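Local structure of 1,3-alpha-isomaltosidase (Kribbella flavida DSM 17836, 5X3I) at residues G530-S539 / I559-S570; V187-L196 / S546-C557. The protein hydrolyses the alpha-1,3-glucosidic linkages of the cyclic tetrasaccharide cyclobis-(1-6)-alpha-nigerosyl to yield isomaltose, an intracellular step in its degradation. The protein carries 1 engineered substitution. All coordinates share one frame; numbering follows the deposited sequence.

Contact 1 of 2, residues G530-S539 / I559-S570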
loop_
_atom_site.group_PDB
_atom_site.type_symbol
_atom_site.label_atom_id
_atom_site.label_comp_id
_atom_site.label_asym_id
_atom_site.label_seq_id
_atom_site.Cartn_x
_atom_site.Cartn_y
_atom_site.Cartn_z
ATOM N N GLY A 530 -10.542 -7.342 -3.244
ATOM C CA GLY A 530 -11.050 -6.251 -2.443
ATOM C C GLY A 530 -10.764 -4.826 -2.856
ATOM O O GLY A 530 -10.605 -4.496 -4.024
ATOM N N ILE A 531 -10.720 -3.976 -1.842
ATOM C CA ILE A 531 -10.652 -2.542 -1.987
ATOM C C ILE A 531 -9.313 -2.062 -1.426
ATOM O O ILE A 531 -8.736 -2.705 -0.549
ATOM C CB ILE A 531 -11.825 -1.870 -1.244
ATOM C CG1 ILE A 531 -13.159 -2.470 -1.716
ATOM C CG2 ILE A 531 -11.828 -0.382 -1.433
ATOM C CD1 ILE A 531 -14.350 -1.925 -1.006
ATOM N N PHE A 532 -8.834 -0.934 -1.934
ATOM C CA PHE A 532 -7.543 -0.399 -1.543
ATOM C C PHE A 532 -7.668 1.069 -1.182
ATOM O O PHE A 532 -8.473 1.794 -1.758
ATOM C CB PHE A 532 -6.517 -0.635 -2.664
ATOM C CG PHE A 532 -6.283 -2.093 -2.926
ATOM C CD1 PHE A 532 -7.124 -2.801 -3.768
ATOM C CD2 PHE A 532 -5.294 -2.778 -2.253
ATOM C CE1 PHE A 532 -6.961 -4.140 -3.956
ATOM C CE2 PHE A 532 -5.128 -4.133 -2.449
ATOM C CZ PHE A 532 -5.971 -4.808 -3.310
ATOM N N TRP A 533 -6.898 1.494 -0.192
ATOM C CA TRP A 533 -6.817 2.906 0.116
ATOM C C TRP A 533 -5.350 3.342 0.172
ATOM O O TRP A 533 -4.459 2.528 0.408
ATOM C CB TRP A 533 -7.562 3.241 1.423
ATOM C CG TRP A 533 -6.743 3.271 2.673
ATOM C CD1 TRP A 533 -6.228 4.379 3.291
ATOM C CD2 TRP A 533 -6.372 2.153 3.492
ATOM N NE1 TRP A 533 -5.554 4.021 4.425
ATOM C CE2 TRP A 533 -5.633 2.661 4.579
ATOM C CE3 TRP A 533 -6.601 0.772 3.414
ATOM C CZ2 TRP A 533 -5.100 1.835 5.573
ATOM C CZ3 TRP A 533 -6.075 -0.045 4.401
ATOM C CH2 TRP A 533 -5.320 0.491 5.463
ATOM N N ALA A 534 -5.128 4.633 -0.032
ATOM C CA ALA A 534 -3.799 5.180 -0.300
ATOM C C ALA A 534 -2.858 5.194 0.905
ATOM O O ALA A 534 -1.716 5.586 0.767
ATOM C CB ALA A 534 -3.923 6.574 -0.862
ATOM N N GLY A 535 -3.345 4.808 2.082
ATOM C CA GLY A 535 -2.487 4.705 3.248
ATOM C C GLY A 535 -2.398 5.988 4.052
ATOM O O GLY A 535 -3.303 6.807 4.013
ATOM N N ASP A 536 -1.296 6.167 4.773
ATOM C CA ASP A 536 -1.207 7.213 5.794
ATOM C C ASP A 536 -0.620 8.525 5.258
ATOM O O ASP A 536 0.430 8.510 4.614
ATOM C CB ASP A 536 -0.353 6.722 6.975
ATOM C CG ASP A 536 -0.864 5.426 7.587
ATOM O OD1 ASP A 536 -2.025 5.060 7.351
ATOM O OD2 ASP A 536 -0.111 4.783 8.341
ATOM N N GLU A 537 -1.278 9.652 5.531
ATOM C CA GLU A 537 -0.714 10.972 5.221
ATOM C C GLU A 537 -1.138 12.082 6.187
ATOM O O GLU A 537 -2.118 11.944 6.934
ATOM C CB GLU A 537 -1.074 11.401 3.795
ATOM C CG GLU A 537 0.017 11.137 2.756
ATOM C CD GLU A 537 1.150 12.171 2.782
ATOM O OE1 GLU A 537 1.463 12.713 3.864
ATOM O OE2 GLU A 537 1.715 12.437 1.701
ATOM N N ASP A 538 -0.394 13.189 6.166
ATOM C CA ASP A 538 -0.782 14.365 6.938
ATOM C C ASP A 538 -1.910 15.082 6.225
ATOM O O ASP A 538 -2.212 14.757 5.079
ATOM C CB ASP A 538 0.393 15.333 7.120
ATOM C CG ASP A 538 1.514 14.748 7.948
ATOM O OD1 ASP A 538 1.302 14.501 9.153
ATOM O OD2 ASP A 538 2.614 14.554 7.388
ATOM N N SER A 539 -2.458 16.125 6.843
ATOM C CA SER A 539 -3.528 16.834 6.179
ATOM C C SER A 539 -2.927 18.082 5.563
ATOM O O SER A 539 -2.886 19.125 6.202
ATOM C CB SER A 539 -4.617 17.228 7.192
ATOM O OG SER A 539 -5.211 16.100 7.838
ATOM N N ILE A 559 -6.414 -1.390 -10.531
ATOM C CA ILE A 559 -6.959 -1.321 -9.193
ATOM C C ILE A 559 -8.216 -0.463 -9.313
ATOM O O ILE A 559 -8.154 0.750 -9.505
ATOM C CB ILE A 559 -5.983 -0.699 -8.177
ATOM C CG1 ILE A 559 -4.689 -1.518 -8.056
ATOM C CG2 ILE A 559 -6.668 -0.523 -6.805
ATOM C CD1 ILE A 559 -4.851 -2.914 -7.542
ATOM N N VAL A 560 -9.355 -1.123 -9.171
ATOM C CA VAL A 560 -10.653 -0.517 -9.467
ATOM C C VAL A 560 -11.204 0.224 -8.254
ATOM O O VAL A 560 -11.501 1.415 -8.324
ATOM C CB VAL A 560 -11.670 -1.548 -9.960
ATOM C CG1 VAL A 560 -13.020 -0.882 -10.209
ATOM C CG2 VAL A 560 -11.171 -2.191 -11.253
ATOM N N TYR A 561 -11.398 -0.493 -7.157
ATOM C CA TYR A 561 -11.982 0.145 -6.011
ATOM C C TYR A 561 -10.891 0.718 -5.121
ATOM O O TYR A 561 -10.274 0.028 -4.315
ATOM C CB TYR A 561 -12.808 -0.874 -5.230
ATOM C CG TYR A 561 -13.875 -1.577 -6.040
ATOM C CD1 TYR A 561 -13.589 -2.738 -6.755
ATOM C CD2 TYR A 561 -15.173 -1.087 -6.074
ATOM C CE1 TYR A 561 -14.558 -3.372 -7.480
ATOM C CE2 TYR A 561 -16.144 -1.711 -6.795
ATOM C CZ TYR A 561 -15.844 -2.853 -7.495
ATOM O OH TYR A 561 -16.831 -3.467 -8.201
ATOM N N TRP A 562 -10.785 2.029 -5.173
ATOM C CA TRP A 562 -9.697 2.744 -4.544
ATOM C C TRP A 562 -10.219 4.005 -3.896
ATOM O O TRP A 562 -11.099 4.676 -4.426
ATOM C CB TRP A 562 -8.603 3.082 -5.565
ATOM C CG TRP A 562 -7.527 3.973 -5.021
ATOM C CD1 TRP A 562 -6.310 3.592 -4.548
ATOM C CD2 TRP A 562 -7.588 5.390 -4.874
ATOM N NE1 TRP A 562 -5.597 4.690 -4.130
ATOM C CE2 TRP A 562 -6.364 5.806 -4.317
ATOM C CE3 TRP A 562 -8.550 6.353 -5.182
ATOM C CZ2 TRP A 562 -6.085 7.137 -4.047
ATOM C CZ3 TRP A 562 -8.266 7.678 -4.914
ATOM C CH2 TRP A 562 -7.044 8.052 -4.349
ATOM N N GLY A 563 -9.625 4.343 -2.765
ATOM C CA GLY A 563 -9.974 5.531 -2.013
ATOM C C GLY A 563 -8.780 5.991 -1.193
ATOM O O GLY A 563 -7.682 5.453 -1.333
ATOM N N TRP A 564 -8.993 7.004 -0.364
ATOM C CA TRP A 564 -7.942 7.590 0.462
ATOM C C TRP A 564 -8.577 8.207 1.696
ATOM O O TRP A 564 -9.785 8.394 1.719
ATOM C CB TRP A 564 -7.146 8.645 -0.320
ATOM C CG TRP A 564 -7.934 9.891 -0.686
ATOM C CD1 TRP A 564 -9.086 9.951 -1.405
ATOM C CD2 TRP A 564 -7.598 11.248 -0.365
ATOM N NE1 TRP A 564 -9.510 11.249 -1.530
ATOM C CE2 TRP A 564 -8.606 12.068 -0.909
ATOM C CE3 TRP A 564 -6.549 11.844 0.337
ATOM C CZ2 TRP A 564 -8.593 13.455 -0.773
ATOM C CZ3 TRP A 564 -6.540 13.221 0.469
ATOM C CH2 TRP A 564 -7.551 14.010 -0.084
ATOM N N ASP A 565 -7.784 8.534 2.712
ATOM C CA ASP A 565 -8.368 9.224 3.844
ATOM C C ASP A 565 -8.545 10.663 3.388
ATOM O O ASP A 565 -7.568 11.399 3.280
ATOM C CB ASP A 565 -7.440 9.199 5.077
ATOM C CG ASP A 565 -6.957 7.800 5.459
ATOM O OD1 ASP A 565 -7.615 6.797 5.126
ATOM O OD2 ASP A 565 -5.910 7.719 6.134
ATOM N N LEU A 566 -9.785 11.119 3.258
ATOM C CA LEU A 566 -9.970 12.407 2.608
ATOM C C LEU A 566 -9.493 13.494 3.555
ATOM O O LEU A 566 -9.790 13.472 4.740
ATOM C CB LEU A 566 -11.421 12.615 2.164
ATOM C CG LEU A 566 -12.544 12.607 3.194
ATOM C CD1 LEU A 566 -12.792 14.012 3.709
ATOM C CD2 LEU A 566 -13.793 12.021 2.547
ATOM N N ALA A 567 -8.668 14.387 3.013
ATOM C CA ALA A 567 -7.991 15.455 3.752
ATOM C C ALA A 567 -7.059 14.968 4.875
ATOM O O ALA A 567 -6.718 15.740 5.753
ATOM C CB ALA A 567 -9.030 16.418 4.332
ATOM N N GLY A 568 -6.631 13.708 4.822
ATOM C CA GLY A 568 -5.568 13.169 5.660
ATOM C C GLY A 568 -6.011 12.700 7.038
ATOM O O GLY A 568 -6.904 13.320 7.637
ATOM N N PHE A 569 -5.382 11.657 7.586
ATOM C CA PHE A 569 -5.747 11.239 8.939
ATOM C C PHE A 569 -4.809 11.683 10.070
ATOM O O PHE A 569 -5.152 11.540 11.235
ATOM C CB PHE A 569 -5.937 9.699 8.960
ATOM C CG PHE A 569 -4.695 8.888 9.310
ATOM C CD1 PHE A 569 -4.821 7.719 10.048
ATOM C CD2 PHE A 569 -3.430 9.242 8.863
ATOM C CE1 PHE A 569 -3.709 6.939 10.385
ATOM C CE2 PHE A 569 -2.316 8.476 9.194
ATOM C CZ PHE A 569 -2.451 7.321 9.950
ATOM N N SER A 570 -3.667 12.277 9.731
ATOM C CA SER A 570 -2.600 12.432 10.718
ATOM C C SER A 570 -2.376 13.891 11.066
ATOM O O SER A 570 -2.473 14.749 10.212
ATOM C CB SER A 570 -1.289 11.816 10.217
ATOM O OG SER A 570 -0.291 11.854 11.226
HETATM O O HOH W 1 -9.834 -2.715 -6.417
HETATM O O HOH W 2 -4.698 5.417 6.614
HETATM O O HOH W 3 -5.153 7.691 2.428
HETATM O O HOH W 4 -4.136 9.741 5.828
HETATM O O HOH W 5 -1.357 17.073 9.366
#
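Phe532 and Gly563 carry the backbone ladder between strands 531-533 and 562-565. The N of Phe532 donates to Tyr561 O (2.9 Å, N-H...O 160°), its O accepts from Gly563 N, and Ala534 N then reaches Gly563 O. Two short CA-H...O contacts, from Trp562 to Phe532 O and from Trp533 to Gly563 O, fill the gaps.

Apolar groups pack alongside this ladder. Phe532 CD1 meets Ile559 CG2 at 3.8 Å, the two side chains crossing at about a right angle. The methyl of Ala534 touches both CZ2 of Trp562 and CB of Trp564; the Trp562 indole reaches it because its CG stands anti to the backbone N (chi1 173°), and its NE1 donates to Glu191.

These are neighbouring parallel strands of the eight-stranded TIM barrel, joined by helix 541-556 in a beta-alpha-beta unit, and the loops beyond their C-terminal ends contribute to the active site, as in other TIM-barrel enzymes. There lies Asp536, the inferred proton donor, whose CG is 3.4 Å from Phe569 CZ, with carboxylate and ring planes 27° apart; its OD1 also binds a glycerol.

Water bridges several polar groups between the two segments. Trp533 NE1 donates to one water (2.7 Å), which sits beside Asp536 OD1 and Asp565 OD2. A second water accepts from Glu537 N and Phe569 N and donates to Asp565 OD2, while Asp565 OD1 takes a bond from Gln593.

Farther along, direct bonds return: Ser539 OG donates, in the carbonyl plane at 2.6 Å, to Ala567 O, a carbonyl of the type II turn Asp565-Gly568, and Arg608 bonds to both Ser539 OG and Gly568 O.

Contact 2 of 2, residues V187-L196 / S546-C557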
loop_
_atom_site.group_PDB
_atom_site.type_symbol
_atom_site.label_atom_id
_atom_site.label_comp_id
_atom_site.label_asym_id
_atom_site.label_seq_id
_atom_site.Cartn_x
_atom_site.Cartn_y
_atom_site.Cartn_z
ATOM N N VAL A 187 3.370 5.390 -17.583
ATOM C CA VAL A 187 2.295 5.483 -16.579
ATOM C C VAL A 187 1.972 4.100 -16.035
ATOM O O VAL A 187 1.701 3.180 -16.793
ATOM C CB VAL A 187 1.030 6.136 -17.166
ATOM C CG1 VAL A 187 -0.128 6.130 -16.131
ATOM C CG2 VAL A 187 1.336 7.553 -17.614
ATOM N N GLY A 188 2.048 3.927 -14.721
ATOM C CA GLY A 188 2.080 2.565 -14.228
ATOM C C GLY A 188 2.791 2.382 -12.912
ATOM O O GLY A 188 2.792 3.239 -12.042
ATOM N N PHE A 189 3.364 1.192 -12.792
ATOM C CA PHE A 189 4.258 0.810 -11.710
ATOM C C PHE A 189 3.504 0.683 -10.403
ATOM O O PHE A 189 4.079 0.813 -9.337
ATOM C CB PHE A 189 5.399 1.827 -11.563
ATOM C CG PHE A 189 6.154 2.095 -12.842
ATOM C CD1 PHE A 189 7.150 1.239 -13.265
ATOM C CD2 PHE A 189 5.879 3.219 -13.605
ATOM C CE1 PHE A 189 7.854 1.488 -14.441
ATOM C CE2 PHE A 189 6.580 3.477 -14.780
ATOM C CZ PHE A 189 7.564 2.612 -15.195
ATOM N N GLY A 190 2.218 0.374 -10.511
ATOM C CA GLY A 190 1.364 0.261 -9.350
ATOM C C GLY A 190 0.872 1.623 -8.922
ATOM O O GLY A 190 0.598 2.490 -9.752
ATOM N N GLU A 191 0.750 1.797 -7.616
ATOM C CA GLU A 191 0.253 3.028 -7.027
ATOM C C GLU A 191 1.411 4.000 -6.767
ATOM O O GLU A 191 2.298 3.704 -5.981
ATOM C CB GLU A 191 -0.497 2.709 -5.732
ATOM C CG GLU A 191 -1.072 3.894 -5.000
ATOM C CD GLU A 191 -1.707 3.487 -3.676
ATOM O OE1 GLU A 191 -1.152 2.591 -2.999
ATOM O OE2 GLU A 191 -2.753 4.057 -3.319
ATOM N N ARG A 192 1.385 5.157 -7.423
ATOM C CA ARG A 192 2.487 6.114 -7.347
ATOM C C ARG A 192 2.005 7.475 -6.885
ATOM O O ARG A 192 0.964 7.954 -7.324
ATOM C CB ARG A 192 3.188 6.221 -8.702
ATOM C CG ARG A 192 3.831 4.930 -9.142
ATOM C CD ARG A 192 5.005 4.567 -8.243
ATOM N NE ARG A 192 5.355 3.159 -8.348
ATOM C CZ ARG A 192 6.444 2.610 -7.828
ATOM N NH1 ARG A 192 7.328 3.356 -7.177
ATOM N NH2 ARG A 192 6.645 1.308 -7.965
ATOM N N TYR A 193 2.700 8.033 -5.902
ATOM C CA TYR A 193 2.282 9.287 -5.313
ATOM C C TYR A 193 2.946 10.577 -5.819
ATOM O O TYR A 193 2.476 11.663 -5.498
ATOM C CB TYR A 193 2.498 9.187 -3.797
ATOM C CG TYR A 193 1.776 8.027 -3.117
ATOM C CD1 TYR A 193 2.217 6.713 -3.261
ATOM C CD2 TYR A 193 0.674 8.257 -2.309
ATOM C CE1 TYR A 193 1.567 5.665 -2.630
ATOM C CE2 TYR A 193 0.021 7.223 -1.683
ATOM C CZ TYR A 193 0.464 5.933 -1.843
ATOM O OH TYR A 193 -0.195 4.909 -1.211
ATOM N N ASP A 194 4.066 10.475 -6.533
ATOM C CA ASP A 194 4.740 11.679 -7.031
ATOM C C ASP A 194 4.277 12.198 -8.392
ATOM O O ASP A 194 4.110 13.396 -8.565
ATOM C CB ASP A 194 6.274 11.498 -7.027
ATOM C CG ASP A 194 6.730 10.242 -7.718
ATOM O OD1 ASP A 194 5.890 9.530 -8.301
ATOM O OD2 ASP A 194 7.951 9.974 -7.682
ATOM N N ALA A 195 4.088 11.312 -9.362
ATOM C CA ALA A 195 3.672 11.755 -10.694
ATOM C C ALA A 195 2.892 10.697 -11.462
ATOM O O ALA A 195 3.110 9.506 -11.286
ATOM C CB ALA A 195 4.898 12.201 -11.513
ATOM N N LEU A 196 1.982 11.140 -12.321
ATOM C CA LEU A 196 1.318 10.234 -13.244
ATOM C C LEU A 196 2.321 9.673 -14.263
ATOM O O LEU A 196 2.420 8.462 -14.465
ATOM C CB LEU A 196 0.175 10.948 -13.965
ATOM C CG LEU A 196 -0.639 10.089 -14.932
ATOM C CD1 LEU A 196 -1.552 9.133 -14.180
ATOM C CD2 LEU A 196 -1.442 10.962 -15.869
ATOM N N SER A 546 -0.894 14.258 -4.031
ATOM C CA SER A 546 -0.254 12.949 -4.122
ATOM C C SER A 546 -1.306 11.839 -4.153
ATOM O O SER A 546 -1.171 10.848 -4.875
ATOM C CB SER A 546 0.697 12.722 -2.949
ATOM O OG SER A 546 1.817 13.585 -3.018
ATOM N N SER A 547 -2.368 12.027 -3.384
ATOM C CA SER A 547 -3.395 11.002 -3.274
ATOM C C SER A 547 -4.178 10.833 -4.575
ATOM O O SER A 547 -4.434 9.716 -4.995
ATOM C CB SER A 547 -4.325 11.327 -2.111
ATOM O OG SER A 547 -3.627 11.231 -0.882
ATOM N N VAL A 548 -4.540 11.937 -5.220
ATOM C CA VAL A 548 -5.167 11.863 -6.537
ATOM C C VAL A 548 -4.288 11.079 -7.526
ATOM O O VAL A 548 -4.778 10.245 -8.278
ATOM C CB VAL A 548 -5.459 13.264 -7.106
ATOM C CG1 VAL A 548 -5.911 13.173 -8.552
ATOM C CG2 VAL A 548 -6.501 13.976 -6.249
ATOM N N THR A 549 -2.983 11.340 -7.493
ATOM C CA THR A 549 -2.040 10.668 -8.392
ATOM C C THR A 549 -1.972 9.181 -8.096
ATOM O O THR A 549 -1.900 8.362 -9.007
ATOM C CB THR A 549 -0.630 11.278 -8.282
ATOM O OG1 THR A 549 -0.707 12.678 -8.556
ATOM C CG2 THR A 549 0.331 10.615 -9.279
ATOM N N ALA A 550 -2.016 8.846 -6.812
ATOM C CA ALA A 550 -2.030 7.461 -6.369
ATOM C C ALA A 550 -3.223 6.709 -6.966
ATOM O O ALA A 550 -3.063 5.642 -7.533
ATOM C CB ALA A 550 -2.060 7.395 -4.846
ATOM N N GLY A 551 -4.414 7.288 -6.835
ATOM C CA GLY A 551 -5.615 6.713 -7.424
ATOM C C GLY A 551 -5.521 6.507 -8.925
ATOM O O GLY A 551 -5.844 5.441 -9.427
ATOM N N LEU A 552 -5.057 7.529 -9.637
ATOM C CA LEU A 552 -4.932 7.465 -11.098
ATOM C C LEU A 552 -3.948 6.402 -11.575
ATOM O O LEU A 552 -4.229 5.659 -12.510
ATOM C CB LEU A 552 -4.518 8.826 -11.637
ATOM C CG LEU A 552 -5.607 9.868 -11.452
ATOM C CD1 LEU A 552 -5.090 11.251 -11.718
ATOM C CD2 LEU A 552 -6.767 9.520 -12.371
ATOM N N THR A 553 -2.791 6.341 -10.931
ATOM C CA THR A 553 -1.781 5.368 -11.301
ATOM C C THR A 553 -2.243 3.961 -10.949
ATOM O O THR A 553 -2.111 3.057 -11.766
ATOM C CB THR A 553 -0.420 5.666 -10.639
ATOM O OG1 THR A 553 -0.591 5.974 -9.254
ATOM C CG2 THR A 553 0.247 6.859 -11.333
ATOM N N ALA A 554 -2.823 3.785 -9.759
ATOM C CA ALA A 554 -3.369 2.480 -9.377
ATOM C C ALA A 554 -4.416 2.000 -10.381
ATOM O O ALA A 554 -4.430 0.838 -10.774
ATOM C CB ALA A 554 -3.964 2.527 -7.972
ATOM N N ALA A 555 -5.290 2.909 -10.791
ATOM C CA ALA A 555 -6.327 2.578 -11.764
ATOM C C ALA A 555 -5.738 2.157 -13.112
ATOM O O ALA A 555 -6.237 1.246 -13.752
ATOM C CB ALA A 555 -7.256 3.752 -11.953
ATOM N N SER A 556 -4.676 2.834 -13.541
ATOM C CA SER A 556 -4.032 2.483 -14.810
ATOM C C SER A 556 -3.495 1.057 -14.788
ATOM O O SER A 556 -3.264 0.462 -15.832
ATOM C CB SER A 556 -2.902 3.453 -15.133
ATOM O OG SER A 556 -3.378 4.769 -15.285
ATOM N N CYS A 557 -3.268 0.538 -13.587
ATOM C CA CYS A 557 -2.786 -0.819 -13.370
ATOM C C CYS A 557 -3.871 -1.841 -13.007
ATOM O O CYS A 557 -3.566 -2.995 -12.711
ATOM C CB CYS A 557 -1.687 -0.785 -12.306
ATOM S SG CYS A 557 -0.317 0.338 -12.802
HETATM O O HOH W 6 1.472 14.239 -7.452
#
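Thr553 OG1 is gripped from both segments: it accepts a nearly straight bond from Arg192 N (2.8 Å, N-H...O 167°), while its own proton can turn to Thr549 O or Ala550 O one helical turn back. A chi1 of 46°, with OG1 between the backbone N and the carbonyl carbon, sets the hydroxyl between helix and incoming chain. At the helix end, Cys557 SG receives a weak bond from Gly190 N at 3.4 Å. Thr549 OG1 is linked to Asp194 O through one water.

The small residues of the helix let the chain come close. Ala550 CB sits over one face of the Tyr193 ring, 4.0 Å from its centroid and offset toward the rim, and also meets Glu191 CG at 3.6 Å. Thr549 CG2 presses on the backbone of Ala195, and Leu196 CD1 meets Leu552 CB, the two side chains crossing at about a right angle.

Within residues 187-196, Arg192 turns its guanidinium back to hold the corner at Phe189: NE (2.8 Å) and NH2 (3.0 Å) both donate to Phe189 O, which lies in the guanidinium plane, and NH2 also reaches Asp204 O. Tyr193 OH hydrogen-bonds to Ala534 O. The arrangement is an interdomain seam of the family 31 fold, in which the galactose mutarotase-like beta domain lays a loop along an outer helix of the TIM barrel.

Followed from the N terminus, the chain first passes residues 187-196, at the end of strand 185-188 in the galactose mutarotase-like beta domain, then runs 333 residues into the barrel before reaching 530-539. Next come helix residues 546-557, which close the long loop of contact 2, and then 559-570, which close the short loop of contact 1. The two contacts therefore cross, their segments alternating. Contact 1 joins adjacent barrel strands; contact 2 fastens the galactose mutarotase-like domain to the very helix that connects those strands. They meet where the interdomain loop of contact 2 reaches the start of the loop carrying Asp536.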